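PDB 4URP: nitroreductase FRM2 from Saccharomyces cerevisiae, which reduces 4-nitroquinoline N-oxide with NADH as a type II, FMN-binding nitroreductase and takes part in the oxidative stress response and in restraining fatty acid metabolism. Local coordinates for residues A55-G60 and G92-F97; H147-V152 and W164-Q169; D31-T36 and T134-L139; Y18-E23 and D88-S93; V39-T44 and G126-Q131. All coordinates share one frame; numbering follows the deposited sequence.

Contact 1 (A55-G60 and G92-F97)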
# COMPACT_ATOMS: atom_id res chain seq x y z
N ALA A 55 9.63 5.84 -9.20
CA ALA A 55 9.21 4.90 -10.23
C ALA A 55 9.86 5.19 -11.58
O ALA A 55 10.33 6.29 -11.84
CB ALA A 55 7.70 4.90 -10.36
N VAL A 56 9.88 4.17 -12.43
CA VAL A 56 10.36 4.29 -13.80
C VAL A 56 9.45 3.50 -14.72
O VAL A 56 9.18 2.32 -14.48
CB VAL A 56 11.81 3.79 -13.95
CG1 VAL A 56 12.06 3.29 -15.36
CG2 VAL A 56 12.79 4.89 -13.58
N ILE A 57 8.94 4.15 -15.76
CA ILE A 57 8.15 3.47 -16.77
C ILE A 57 9.03 3.14 -17.95
O ILE A 57 9.79 3.98 -18.42
CB ILE A 57 6.97 4.35 -17.24
CG1 ILE A 57 5.90 4.40 -16.15
CG2 ILE A 57 6.39 3.81 -18.54
CD1 ILE A 57 4.63 5.08 -16.59
N ILE A 58 8.94 1.91 -18.44
CA ILE A 58 9.75 1.50 -19.57
C ILE A 58 8.87 0.92 -20.67
O ILE A 58 7.85 0.29 -20.39
CB ILE A 58 10.86 0.52 -19.13
CG1 ILE A 58 12.11 0.71 -19.98
CG2 ILE A 58 10.36 -0.92 -19.15
CD1 ILE A 58 13.32 0.01 -19.44
N VAL A 59 9.26 1.16 -21.91
CA VAL A 59 8.46 0.74 -23.06
C VAL A 59 9.33 0.38 -24.26
O VAL A 59 10.56 0.54 -24.23
CB VAL A 59 7.47 1.83 -23.50
CG1 VAL A 59 6.20 1.78 -22.67
CG2 VAL A 59 8.13 3.21 -23.41
N GLY A 60 8.69 -0.09 -25.32
CA GLY A 60 9.35 -0.37 -26.58
C GLY A 60 10.42 -1.44 -26.48
O GLY A 60 10.23 -2.47 -25.84
N GLY A 92 4.37 -2.03 -22.24
CA GLY A 92 5.48 -1.62 -21.41
C GLY A 92 5.29 -2.09 -19.98
O GLY A 92 4.47 -2.97 -19.72
N SER A 93 6.03 -1.50 -19.06
CA SER A 93 5.91 -1.87 -17.65
C SER A 93 6.32 -0.73 -16.73
O SER A 93 7.33 -0.08 -16.95
CB SER A 93 6.74 -3.11 -17.34
OG SER A 93 8.12 -2.80 -17.31
N VAL A 94 5.51 -0.51 -15.70
CA VAL A 94 5.85 0.44 -14.66
C VAL A 94 6.57 -0.30 -13.55
O VAL A 94 6.08 -1.30 -13.04
CB VAL A 94 4.59 1.09 -14.06
CG1 VAL A 94 4.98 2.20 -13.10
CG2 VAL A 94 3.69 1.61 -15.16
N ILE A 95 7.75 0.19 -13.18
CA ILE A 95 8.50 -0.41 -12.10
C ILE A 95 8.70 0.57 -10.95
O ILE A 95 9.02 1.74 -11.16
CB ILE A 95 9.84 -1.00 -12.62
CG1 ILE A 95 11.01 -0.57 -11.74
CG2 ILE A 95 10.07 -0.62 -14.07
CD1 ILE A 95 11.31 -1.53 -10.63
N PHE A 96 8.48 0.09 -9.73
CA PHE A 96 8.52 0.95 -8.55
C PHE A 96 9.76 0.70 -7.70
O PHE A 96 10.26 -0.42 -7.62
CB PHE A 96 7.26 0.72 -7.70
CG PHE A 96 5.99 1.02 -8.42
CD1 PHE A 96 5.55 2.33 -8.53
CD2 PHE A 96 5.23 0.01 -8.97
CE1 PHE A 96 4.38 2.61 -9.19
CE2 PHE A 96 4.05 0.29 -9.62
CZ PHE A 96 3.63 1.60 -9.73
N PHE A 97 10.23 1.76 -7.07
CA PHE A 97 11.41 1.69 -6.21
C PHE A 97 11.13 2.28 -4.83
O PHE A 97 10.05 2.79 -4.57
CB PHE A 97 12.56 2.49 -6.82
CG PHE A 97 13.00 2.01 -8.17
CD1 PHE A 97 13.92 0.99 -8.30
CD2 PHE A 97 12.50 2.60 -9.32
CE1 PHE A 97 14.33 0.56 -9.53
CE2 PHE A 97 12.90 2.17 -10.56
CZ PHE A 97 13.82 1.15 -10.67
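The carbonyl oxygen of Ile95 accepts the N-H of Val56 at 2.9 Å, almost straight (168° at the hydrogen), and Ala55 CA comes to 3.3 Å of the same Ile95 O in a CA-H...O contact. The bond is one of four that join strands 55-59 and 92-97, antiparallel neighbours in the central sheet of the nitroreductase fold. Val56 with Ile95 and Ile58 with Ser93 are the hydrogen-bonded pairs, each residue giving one bond and receiving one; Ala55-Phe96, Ile57-Val94 and Val59-Gly92 are non-hydrogen-bonded. The alternation shows how a sheet sorts its side chains. Ala55, Ile57, Val94 and Phe96 face helices 31-41 and 117-139, whereas Ile58 and Ser93 lean on His63 of helix 60-73, and Val56 meets Val188 of the second subunit. On the first face the Ile57 and Val94 side chains cross obliquely, Ile57 CG1 lying 3.7 Å from Val94 CG2. Phe97 has CG anti to the carbonyl carbon (chi1 -60°), which swings the ring toward strand 55-59: Val56 CB lies in the ring plane, 3.9 Å from Phe97 CE2, while Ile95 CD1 sits 3.7 Å above one face, offset toward the rim.

Contact 2 (H147-V152 and W164-Q169)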
# COMPACT_ATOMS: atom_id res chain seq x y z
N HIS A 147 7.33 -9.62 -9.57
CA HIS A 147 8.30 -9.38 -8.51
C HIS A 147 9.68 -9.94 -8.81
O HIS A 147 10.36 -10.47 -7.93
CB HIS A 147 7.80 -9.94 -7.18
CG HIS A 147 6.60 -9.22 -6.64
ND1 HIS A 147 5.38 -9.23 -7.29
CD2 HIS A 147 6.42 -8.49 -5.52
CE1 HIS A 147 4.51 -8.51 -6.58
NE2 HIS A 147 5.12 -8.06 -5.51
N TYR A 148 10.11 -9.80 -10.06
CA TYR A 148 11.47 -10.16 -10.44
C TYR A 148 12.41 -9.03 -10.06
O TYR A 148 13.08 -8.46 -10.91
CB TYR A 148 11.55 -10.38 -11.94
CG TYR A 148 10.82 -11.61 -12.41
CD1 TYR A 148 11.00 -12.83 -11.78
CD2 TYR A 148 9.95 -11.55 -13.49
CE1 TYR A 148 10.34 -13.95 -12.20
CE2 TYR A 148 9.28 -12.67 -13.92
CZ TYR A 148 9.48 -13.87 -13.27
OH TYR A 148 8.81 -14.99 -13.71
N ASN A 149 12.45 -8.72 -8.77
CA ASN A 149 13.19 -7.57 -8.27
C ASN A 149 14.67 -7.64 -8.59
O ASN A 149 15.21 -6.81 -9.32
CB ASN A 149 13.01 -7.42 -6.77
CG ASN A 149 11.56 -7.34 -6.37
OD1 ASN A 149 10.73 -6.78 -7.09
ND2 ASN A 149 11.23 -7.91 -5.22
N ASP A 150 15.34 -8.66 -8.04
CA ASP A 150 16.77 -8.83 -8.22
C ASP A 150 17.15 -8.99 -9.69
O ASP A 150 18.20 -8.50 -10.12
CB ASP A 150 17.27 -10.04 -7.42
CG ASP A 150 16.17 -11.05 -7.16
OD1 ASP A 150 15.86 -11.84 -8.07
OD2 ASP A 150 15.62 -11.06 -6.04
N TYR A 151 16.30 -9.67 -10.46
CA TYR A 151 16.59 -9.91 -11.86
C TYR A 151 16.58 -8.63 -12.69
O TYR A 151 17.48 -8.41 -13.51
CB TYR A 151 15.62 -10.94 -12.44
CG TYR A 151 16.01 -12.37 -12.14
CD1 TYR A 151 17.34 -12.71 -11.92
CD2 TYR A 151 15.06 -13.38 -12.09
CE1 TYR A 151 17.71 -14.02 -11.66
CE2 TYR A 151 15.42 -14.69 -11.82
CZ TYR A 151 16.74 -15.00 -11.61
OH TYR A 151 17.11 -16.30 -11.35
N VAL A 152 15.58 -7.78 -12.48
CA VAL A 152 15.51 -6.52 -13.22
C VAL A 152 16.44 -5.48 -12.61
O VAL A 152 16.82 -4.52 -13.27
CB VAL A 152 14.08 -5.96 -13.28
CG1 VAL A 152 13.12 -7.01 -13.84
CG2 VAL A 152 13.63 -5.49 -11.91
N TRP A 164 18.22 2.82 -5.32
CA TRP A 164 16.81 2.56 -5.60
C TRP A 164 16.49 1.07 -5.56
O TRP A 164 16.69 0.35 -6.54
CB TRP A 164 16.40 3.15 -6.95
CG TRP A 164 16.32 4.64 -6.94
CD1 TRP A 164 16.82 5.48 -6.00
CD2 TRP A 164 15.69 5.46 -7.92
NE1 TRP A 164 16.54 6.78 -6.33
CE2 TRP A 164 15.85 6.80 -7.51
CE3 TRP A 164 15.00 5.20 -9.11
CZ2 TRP A 164 15.35 7.87 -8.24
CZ3 TRP A 164 14.51 6.26 -9.83
CH2 TRP A 164 14.68 7.58 -9.40
N THR A 165 15.99 0.61 -4.42
CA THR A 165 15.62 -0.78 -4.23
C THR A 165 14.39 -1.16 -5.04
O THR A 165 13.35 -0.55 -4.92
CB THR A 165 15.34 -1.07 -2.74
OG1 THR A 165 16.55 -0.94 -1.99
CG2 THR A 165 14.78 -2.47 -2.56
N VAL A 166 14.53 -2.18 -5.88
CA VAL A 166 13.43 -2.63 -6.73
C VAL A 166 12.35 -3.34 -5.93
O VAL A 166 12.62 -4.28 -5.19
CB VAL A 166 13.93 -3.57 -7.83
CG1 VAL A 166 12.78 -4.05 -8.67
CG2 VAL A 166 14.97 -2.88 -8.69
N GLN A 167 11.11 -2.89 -6.08
CA GLN A 167 10.00 -3.43 -5.30
C GLN A 167 9.02 -4.24 -6.15
O GLN A 167 8.68 -5.37 -5.81
CB GLN A 167 9.26 -2.29 -4.59
CG GLN A 167 10.13 -1.47 -3.66
CD GLN A 167 10.43 -2.17 -2.35
OE1 GLN A 167 10.03 -3.31 -2.13
NE2 GLN A 167 11.14 -1.48 -1.46
N SER A 168 8.55 -3.64 -7.24
CA SER A 168 7.56 -4.30 -8.09
C SER A 168 7.70 -3.92 -9.56
O SER A 168 8.42 -2.98 -9.91
CB SER A 168 6.14 -3.99 -7.61
OG SER A 168 5.87 -4.65 -6.38
N GLN A 169 7.02 -4.67 -10.42
CA GLN A 169 6.98 -4.38 -11.85
C GLN A 169 5.55 -4.45 -12.35
O GLN A 169 5.02 -5.53 -12.58
CB GLN A 169 7.83 -5.38 -12.64
CG GLN A 169 9.31 -5.34 -12.32
CD GLN A 169 9.67 -6.23 -11.16
OE1 GLN A 169 9.24 -7.38 -11.09
NE2 GLN A 169 10.46 -5.71 -10.23
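His147 and Ser168 approach to 5.2 Å between their CA atoms, and Asn149 and Val166 do the same two residues further on, so the chain entering helix 149-155 runs counter to strand 164-172 and lies against it. That strand belongs to the antiparallel sheet of the nitroreductase fold. Tyr148 stands at the N-cap position and is also the centre of an inverse gamma turn, in which Asn149 N weakly bonds His147 O; the first helical turn then begins with Val152 N bonded to Tyr148 O.

Gln169 reaches into this corner. Its side chain is bent at chi2 (87°), which turns the amide back toward the helix start. There Gln169 OE1 receives Tyr148 N at 2.8 Å, a weak bond because the N-H is angled only 122° to it, and Gln169 NE2 gives a second weak bond to Asn149 OD1 at 3.3 Å. Beside the amides, toward Val152, the contact becomes apolar: Val166 CG1, anti to its own N, lies 3.6 Å from Asn149 CA and equally close to Val152 CG2. At the far end the His147 ring approaches Ser168 OG obliquely, without a bond, while that hydroxyl has a weak partner in Gln129 and Cys120 of the second subunit packs on His147.

The chemistry thus amounts to a glutamine amide set against a helix start, where the carbonyl end is probably favoured by the positive pole of the helix, although each bond is weak.

Contact 3 (D31-T36 and T134-L139)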
# COMPACT_ATOMS: atom_id res chain seq x y z
N ASP A 31 1.93 9.52 -22.65
CA ASP A 31 2.15 10.56 -21.65
C ASP A 31 0.92 10.77 -20.78
O ASP A 31 0.99 11.44 -19.75
CB ASP A 31 2.58 11.87 -22.30
CG ASP A 31 4.02 11.84 -22.77
OD1 ASP A 31 4.49 10.74 -23.15
OD2 ASP A 31 4.69 12.89 -22.74
N ASP A 32 -0.21 10.21 -21.20
CA ASP A 32 -1.39 10.15 -20.36
C ASP A 32 -1.08 9.31 -19.13
O ASP A 32 -1.31 9.74 -18.00
CB ASP A 32 -2.55 9.52 -21.12
CG ASP A 32 -3.42 10.55 -21.81
OD1 ASP A 32 -3.08 10.95 -22.94
OD2 ASP A 32 -4.44 10.95 -21.22
N VAL A 33 -0.56 8.11 -19.37
CA VAL A 33 -0.21 7.19 -18.31
C VAL A 33 0.85 7.80 -17.40
O VAL A 33 0.79 7.65 -16.18
CB VAL A 33 0.33 5.86 -18.89
CG1 VAL A 33 0.98 5.02 -17.81
CG2 VAL A 33 -0.80 5.10 -19.56
N LYS A 34 1.79 8.51 -18.01
CA LYS A 34 2.89 9.14 -17.29
C LYS A 34 2.41 9.97 -16.10
O LYS A 34 3.01 9.91 -15.02
CB LYS A 34 3.69 10.04 -18.23
CG LYS A 34 5.08 9.54 -18.52
CD LYS A 34 5.81 10.51 -19.44
CE LYS A 34 5.86 11.91 -18.84
NZ LYS A 34 6.47 12.89 -19.79
N ARG A 35 1.34 10.73 -16.29
CA ARG A 35 0.81 11.56 -15.23
C ARG A 35 0.18 10.71 -14.14
O ARG A 35 0.39 10.95 -12.95
CB ARG A 35 -0.24 12.52 -15.78
CG ARG A 35 0.04 13.05 -17.16
CD ARG A 35 -0.95 14.15 -17.51
NE ARG A 35 -1.19 14.25 -18.95
CZ ARG A 35 -2.25 13.75 -19.57
NH1 ARG A 35 -3.19 13.11 -18.87
NH2 ARG A 35 -2.39 13.89 -20.88
N THR A 36 -0.60 9.72 -14.56
CA THR A 36 -1.41 8.91 -13.66
C THR A 36 -0.62 8.29 -12.51
O THR A 36 -1.09 8.25 -11.38
CB THR A 36 -2.15 7.79 -14.43
OG1 THR A 36 -2.89 8.37 -15.51
CG2 THR A 36 -3.11 7.06 -13.51
N THR A 134 -4.73 0.08 -9.95
CA THR A 134 -6.17 0.25 -9.94
C THR A 134 -6.59 1.43 -10.82
O THR A 134 -7.76 1.54 -11.21
CB THR A 134 -6.70 0.46 -8.50
OG1 THR A 134 -6.03 -0.45 -7.62
CG2 THR A 134 -8.19 0.21 -8.43
N ALA A 135 -5.64 2.30 -11.14
CA ALA A 135 -5.92 3.47 -11.97
C ALA A 135 -5.65 3.20 -13.45
O ALA A 135 -6.35 3.71 -14.32
CB ALA A 135 -5.12 4.67 -11.49
N LEU A 136 -4.62 2.40 -13.73
CA LEU A 136 -4.31 2.02 -15.10
C LEU A 136 -5.44 1.21 -15.71
O LEU A 136 -5.70 1.29 -16.91
CB LEU A 136 -3.01 1.21 -15.15
CG LEU A 136 -1.71 2.00 -15.12
CD1 LEU A 136 -0.53 1.06 -15.29
CD2 LEU A 136 -1.72 3.06 -16.20
N GLU A 137 -6.10 0.42 -14.87
CA GLU A 137 -7.21 -0.40 -15.34
C GLU A 137 -8.47 0.44 -15.56
O GLU A 137 -9.42 -0.01 -16.20
CB GLU A 137 -7.49 -1.54 -14.36
CG GLU A 137 -6.33 -2.51 -14.22
CD GLU A 137 -6.77 -3.87 -13.71
OE1 GLU A 137 -7.97 -4.02 -13.42
OE2 GLU A 137 -5.92 -4.78 -13.62
N LEU A 138 -8.48 1.66 -15.03
CA LEU A 138 -9.61 2.56 -15.23
C LEU A 138 -9.53 3.21 -16.61
O LEU A 138 -10.55 3.49 -17.23
CB LEU A 138 -9.65 3.63 -14.15
CG LEU A 138 -10.07 3.15 -12.75
CD1 LEU A 138 -10.24 4.34 -11.83
CD2 LEU A 138 -11.35 2.35 -12.84
N LEU A 139 -8.30 3.45 -17.06
CA LEU A 139 -8.06 4.03 -18.38
C LEU A 139 -8.53 3.07 -19.46
O LEU A 139 -8.98 3.50 -20.52
CB LEU A 139 -6.58 4.33 -18.56
CG LEU A 139 -6.05 5.71 -18.15
CD1 LEU A 139 -6.59 6.12 -16.79
CD2 LEU A 139 -4.54 5.69 -18.14
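Val33 and Leu136 meet at about a right angle, with Leu136 CD2 reaching both branches of the valine: Val33 CG1 is 3.7 Å from Leu136 CD2, and Val33 CG2 is 4.0 Å from it. They belong to helices 31-41 and 117-139, which pack nearly antiparallel in the helical layer beside the sheet; the axes of the two segments are 10.6 Å apart, and their directions differ by 149°.

Leu139 comes in obliquely from one turn further along, its CD2 at 4.0 Å from Val33 CG2, so that both leucines touch Val33. Thr36 and Leu139 instead slide past each other in opposite directions. The threonine has CG2 anti to the backbone N, which sends that methyl across to Ala135 CB at 3.7 Å, while its hydroxyl turns back along its own helix to bond Asp32 O from above the carbonyl plane. An alanine in place of Thr36 removes both the methyl and the hydroxyl, and would probably leave a gap facing Ala135 CB and Asp32 O without that side-chain bond.

Leu8 of the second subunit packs on Thr36 and Tyr7 of that subunit on Ala135, placing this side of the pair at the dimer interface; Leu136 also rests on Leu170 and Phe172 of the sheet. The hydroxyl itself, Thr36 OG1, lies 3.3 Å from Asp32 O and 4.1 Å from Leu139 CD2.

Contact 4 (Y18-E23 and D88-S93)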
# COMPACT_ATOMS: atom_id res chain seq x y z
N TYR A 18 -3.51 -11.16 -17.73
CA TYR A 18 -2.40 -11.70 -18.51
C TYR A 18 -2.70 -11.61 -20.00
O TYR A 18 -1.79 -11.63 -20.82
CB TYR A 18 -2.13 -13.15 -18.10
CG TYR A 18 -1.72 -13.29 -16.66
CD1 TYR A 18 -0.46 -12.87 -16.23
CD2 TYR A 18 -2.57 -13.85 -15.72
CE1 TYR A 18 -0.08 -13.00 -14.91
CE2 TYR A 18 -2.19 -13.99 -14.40
CZ TYR A 18 -0.95 -13.56 -14.00
OH TYR A 18 -0.56 -13.69 -12.69
N ASN A 19 -3.99 -11.51 -20.33
CA ASN A 19 -4.39 -11.25 -21.71
C ASN A 19 -3.95 -9.85 -22.11
O ASN A 19 -4.62 -8.87 -21.83
CB ASN A 19 -5.91 -11.37 -21.86
CG ASN A 19 -6.41 -10.83 -23.18
OD1 ASN A 19 -5.84 -11.11 -24.24
ND2 ASN A 19 -7.45 -10.02 -23.13
N LEU A 20 -2.80 -9.77 -22.76
CA LEU A 20 -2.21 -8.48 -23.07
C LEU A 20 -1.76 -8.36 -24.52
O LEU A 20 -1.08 -9.23 -25.06
CB LEU A 20 -1.02 -8.21 -22.15
CG LEU A 20 -1.13 -6.99 -21.23
CD1 LEU A 20 -2.38 -7.05 -20.39
CD2 LEU A 20 0.11 -6.87 -20.36
N LYS A 21 -2.14 -7.25 -25.14
CA LYS A 21 -1.60 -6.87 -26.44
C LYS A 21 -0.94 -5.52 -26.24
O LYS A 21 -1.38 -4.75 -25.39
CB LYS A 21 -2.71 -6.79 -27.49
CG LYS A 21 -3.48 -8.07 -27.70
CD LYS A 21 -4.73 -8.11 -26.84
CE LYS A 21 -5.51 -9.39 -27.05
NZ LYS A 21 -6.69 -9.50 -26.13
N PRO A 22 0.12 -5.23 -26.99
CA PRO A 22 0.76 -3.91 -26.91
C PRO A 22 -0.20 -2.82 -27.37
O PRO A 22 -0.05 -2.28 -28.47
CB PRO A 22 1.94 -4.04 -27.88
CG PRO A 22 2.25 -5.49 -27.88
CD PRO A 22 0.94 -6.19 -27.76
N GLU A 23 -1.18 -2.51 -26.53
CA GLU A 23 -2.21 -1.55 -26.89
C GLU A 23 -1.92 -0.16 -26.33
O GLU A 23 -1.37 -0.02 -25.24
CB GLU A 23 -3.59 -2.04 -26.43
CG GLU A 23 -3.65 -2.45 -24.98
CD GLU A 23 -4.82 -3.38 -24.70
OE1 GLU A 23 -5.96 -3.03 -25.07
OE2 GLU A 23 -4.59 -4.46 -24.11
N ASP A 88 6.61 -9.68 -25.12
CA ASP A 88 6.05 -9.95 -26.44
C ASP A 88 4.54 -9.74 -26.46
O ASP A 88 3.89 -10.00 -27.47
CB ASP A 88 6.38 -11.37 -26.88
CG ASP A 88 7.86 -11.61 -27.01
OD1 ASP A 88 8.58 -10.70 -27.46
OD2 ASP A 88 8.32 -12.72 -26.66
N GLU A 89 3.99 -9.27 -25.35
CA GLU A 89 2.55 -9.09 -25.24
C GLU A 89 2.17 -7.76 -24.58
O GLU A 89 1.02 -7.33 -24.65
CB GLU A 89 1.92 -10.25 -24.48
CG GLU A 89 2.09 -11.60 -25.17
CD GLU A 89 1.34 -12.71 -24.47
OE1 GLU A 89 0.34 -12.41 -23.79
OE2 GLU A 89 1.75 -13.88 -24.61
N ALA A 90 3.14 -7.12 -23.95
CA ALA A 90 2.87 -5.89 -23.21
C ALA A 90 3.39 -4.65 -23.93
O ALA A 90 4.38 -4.70 -24.65
CB ALA A 90 3.47 -5.98 -21.82
N TYR A 91 2.70 -3.54 -23.72
CA TYR A 91 3.12 -2.27 -24.29
C TYR A 91 4.33 -1.75 -23.54
O TYR A 91 5.22 -1.13 -24.12
CB TYR A 91 1.98 -1.25 -24.23
CG TYR A 91 2.19 -0.03 -25.11
CD1 TYR A 91 1.89 -0.07 -26.46
CD2 TYR A 91 2.67 1.16 -24.58
CE1 TYR A 91 2.07 1.04 -27.27
CE2 TYR A 91 2.85 2.28 -25.38
CZ TYR A 91 2.55 2.21 -26.72
OH TYR A 91 2.73 3.31 -27.53
N GLY A 92 4.37 -2.03 -22.24
CA GLY A 92 5.48 -1.62 -21.41
C GLY A 92 5.29 -2.09 -19.98
O GLY A 92 4.47 -2.97 -19.72
N SER A 93 6.03 -1.50 -19.06
CA SER A 93 5.91 -1.87 -17.65
C SER A 93 6.32 -0.73 -16.73
O SER A 93 7.33 -0.08 -16.95
CB SER A 93 6.74 -3.11 -17.34
OG SER A 93 8.12 -2.80 -17.31
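The ring of Tyr91 meets Pro22 and Glu23 through its CD1 side: Pro22 O lies at the ring edge, near its plane and 3.6 Å from Tyr91 CD1, while Glu23 O approaches obliquely, 3.5 Å from the same Tyr91 CD1. Having CG anti to the backbone N (chi1 -165°) carries the ring out past Pro22, whose CB comes to 4.2 Å of Tyr91 CD1. Leu24, Val59 and Phe172 also touch the tyrosine; a glycine in its place takes away the ring and would probably open a gap beside Pro22 and leave the loop less firmly seated.

Further back, Leu20 and Pro22 lie against Glu89 and Ala90. Pro22 CD lies 3.3 Å from Glu89 O, an oxygen that Leu20 CB also approaches. Leu20 CD2 reaches Ala90 CB at 3.8 Å, and both side chains rest on Val171 of strand 164-172. The extended Glu89 chain runs alongside the backbone of the other segment, with its CB against Leu20 O.

The backbone is irregular on both sides: Pro22 is the centre of an inverse gamma turn, and Tyr91 with Gly92 forms a classic beta bulge opposite Phe172, at the point where strand 92-99 of the nitroreductase sheet begins.

Contact 5 (V39-T44 and G126-Q131); sequences VILKNT and GAVQIQ
Gln131 packs on Ile40 from its first side-chain carbon onward: Gln131 CB lies 3.8 Å from Ile40 CD1, with Ile40 CG2 slightly farther off. CG stands anti to the carbonyl carbon (chi1 -77°), and beyond it the chain is extended, so CG and CD lead the amide past Ile40 toward Thr44. At the tip Gln131 NE2 is 3.8 Å from Ile40 CG2 and also meets the Thr44 methyl, CG2, the two side chains sliding past each other in opposite directions. The amide does not bond across the contact; it turns back within its own helix, where Gln131 NE2 gives a hydrogen bond of 2.7 Å to Ala127 O, arriving 37° above that carbonyl plane.

The contact joins the C-terminal part of helix 31-41 and the loop after it, which carries Thr44, to helix 117-139, packed against the sheet of the nitroreductase fold, where Val128 and Gln129 touch Phe96. Tyr7 of the second subunit packs on Gln131.

One turn back from Gln131, Val128 carries the rest. The Val128 and Thr44 side chains cross at about a right angle, Val128 CG1 lying 3.5 Å from Thr44 CG2 and near the threonine hydroxyl too. Leu41 CD2 reaches Val128 CG1 at 4.2 Å, and Ile40 CG2 lies 4.0 Å from Val128 CB.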
# COMPACT_ATOMS: atom_id res chain seq x y z
N VAL A 39 1.15 11.44 -10.44
CA VAL A 39 0.27 12.12 -9.49
C VAL A 39 -0.00 11.27 -8.26
O VAL A 39 -0.57 11.75 -7.28
CB VAL A 39 -1.06 12.53 -10.14
CG1 VAL A 39 -0.82 13.46 -11.31
CG2 VAL A 39 -1.83 11.29 -10.58
N ILE A 40 0.39 10.00 -8.32
CA ILE A 40 0.23 9.12 -7.18
C ILE A 40 1.49 9.14 -6.31
O ILE A 40 1.40 9.26 -5.10
CB ILE A 40 -0.10 7.68 -7.61
CG1 ILE A 40 -1.47 7.65 -8.29
CG2 ILE A 40 -0.08 6.74 -6.42
CD1 ILE A 40 -1.90 6.28 -8.72
N LEU A 41 2.65 9.05 -6.95
CA LEU A 41 3.92 9.16 -6.24
C LEU A 41 3.99 10.49 -5.50
O LEU A 41 4.53 10.57 -4.40
CB LEU A 41 5.09 9.08 -7.22
CG LEU A 41 5.61 7.72 -7.66
CD1 LEU A 41 6.74 7.92 -8.65
CD2 LEU A 41 6.10 6.94 -6.45
N LYS A 42 3.44 11.52 -6.12
CA LYS A 42 3.48 12.87 -5.58
C LYS A 42 2.46 13.04 -4.47
O LYS A 42 2.66 13.84 -3.55
CB LYS A 42 3.22 13.88 -6.70
CG LYS A 42 3.81 15.26 -6.46
CD LYS A 42 3.65 16.13 -7.70
CE LYS A 42 4.40 17.44 -7.56
NZ LYS A 42 4.31 18.24 -8.81
N ASN A 43 1.37 12.28 -4.53
CA ASN A 43 0.29 12.42 -3.56
C ASN A 43 0.24 11.31 -2.52
O ASN A 43 -0.65 11.29 -1.67
CB ASN A 43 -1.06 12.52 -4.28
CG ASN A 43 -1.25 13.84 -4.99
OD1 ASN A 43 -1.95 14.73 -4.50
ND2 ASN A 43 -0.62 13.98 -6.15
N THR A 44 1.19 10.38 -2.58
CA THR A 44 1.23 9.28 -1.62
C THR A 44 2.07 9.62 -0.40
O THR A 44 3.23 10.00 -0.52
CB THR A 44 1.75 7.99 -2.25
OG1 THR A 44 2.68 8.31 -3.30
CG2 THR A 44 0.60 7.20 -2.84
N GLY A 126 3.88 -0.01 -1.51
CA GLY A 126 2.76 -0.85 -1.88
C GLY A 126 1.50 -0.02 -1.93
O GLY A 126 0.45 -0.50 -2.36
N ALA A 127 1.61 1.22 -1.48
CA ALA A 127 0.49 2.16 -1.47
C ALA A 127 0.36 2.84 -2.83
O ALA A 127 -0.72 3.26 -3.22
CB ALA A 127 0.67 3.19 -0.37
N VAL A 128 1.49 2.95 -3.53
CA VAL A 128 1.49 3.52 -4.87
C VAL A 128 1.30 2.41 -5.90
O VAL A 128 0.85 2.67 -7.02
CB VAL A 128 2.79 4.30 -5.16
CG1 VAL A 128 3.22 5.09 -3.94
CG2 VAL A 128 3.91 3.36 -5.60
N GLN A 129 1.63 1.19 -5.52
CA GLN A 129 1.51 0.05 -6.42
C GLN A 129 0.05 -0.25 -6.71
O GLN A 129 -0.37 -0.29 -7.86
CB GLN A 129 2.19 -1.19 -5.82
CG GLN A 129 3.70 -1.16 -5.93
CD GLN A 129 4.36 -2.24 -5.11
OE1 GLN A 129 3.77 -3.29 -4.86
NE2 GLN A 129 5.60 -2.00 -4.69
N ILE A 130 -0.73 -0.47 -5.65
CA ILE A 130 -2.13 -0.84 -5.80
C ILE A 130 -2.94 0.28 -6.43
O ILE A 130 -3.92 0.03 -7.12
CB ILE A 130 -2.74 -1.25 -4.45
CG1 ILE A 130 -4.16 -1.79 -4.64
CG2 ILE A 130 -2.72 -0.09 -3.47
CD1 ILE A 130 -4.23 -2.98 -5.56
N GLN A 131 -2.53 1.52 -6.20
CA GLN A 131 -3.27 2.66 -6.71
C GLN A 131 -3.02 2.90 -8.19
O GLN A 131 -3.95 3.15 -8.94
CB GLN A 131 -2.95 3.92 -5.90
CG GLN A 131 -3.64 3.95 -4.56
CD GLN A 131 -3.40 5.24 -3.82
OE1 GLN A 131 -4.33 5.99 -3.51
NE2 GLN A 131 -2.14 5.52 -3.51

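In the fold
Contact 1 joins two neighbouring strands of the sheet, and each other contact touches it. Contact 2 adjoins it through strand 164-172, their centres about 11 Å apart: Phe96 O and Gln167 N are 3.0 Å apart, probably hydrogen-bonded. Contact 4 shares Gly92 and Ser93 with contact 1. Contacts 3 and 5 lie along the same two helices, about 12 Å between centres, and both reach the sheet, Ile57 CD1 lying 3.8 Å from Val33 CG1 and Phe96 CD1 3.5 Å from Val128 CG2. Contacts 2 and 3 have centres about 21 Å apart, across the chain's middle. All but contact 4 touch the second subunit; as in other nitroreductases, FMN probably binds at that dimer interface.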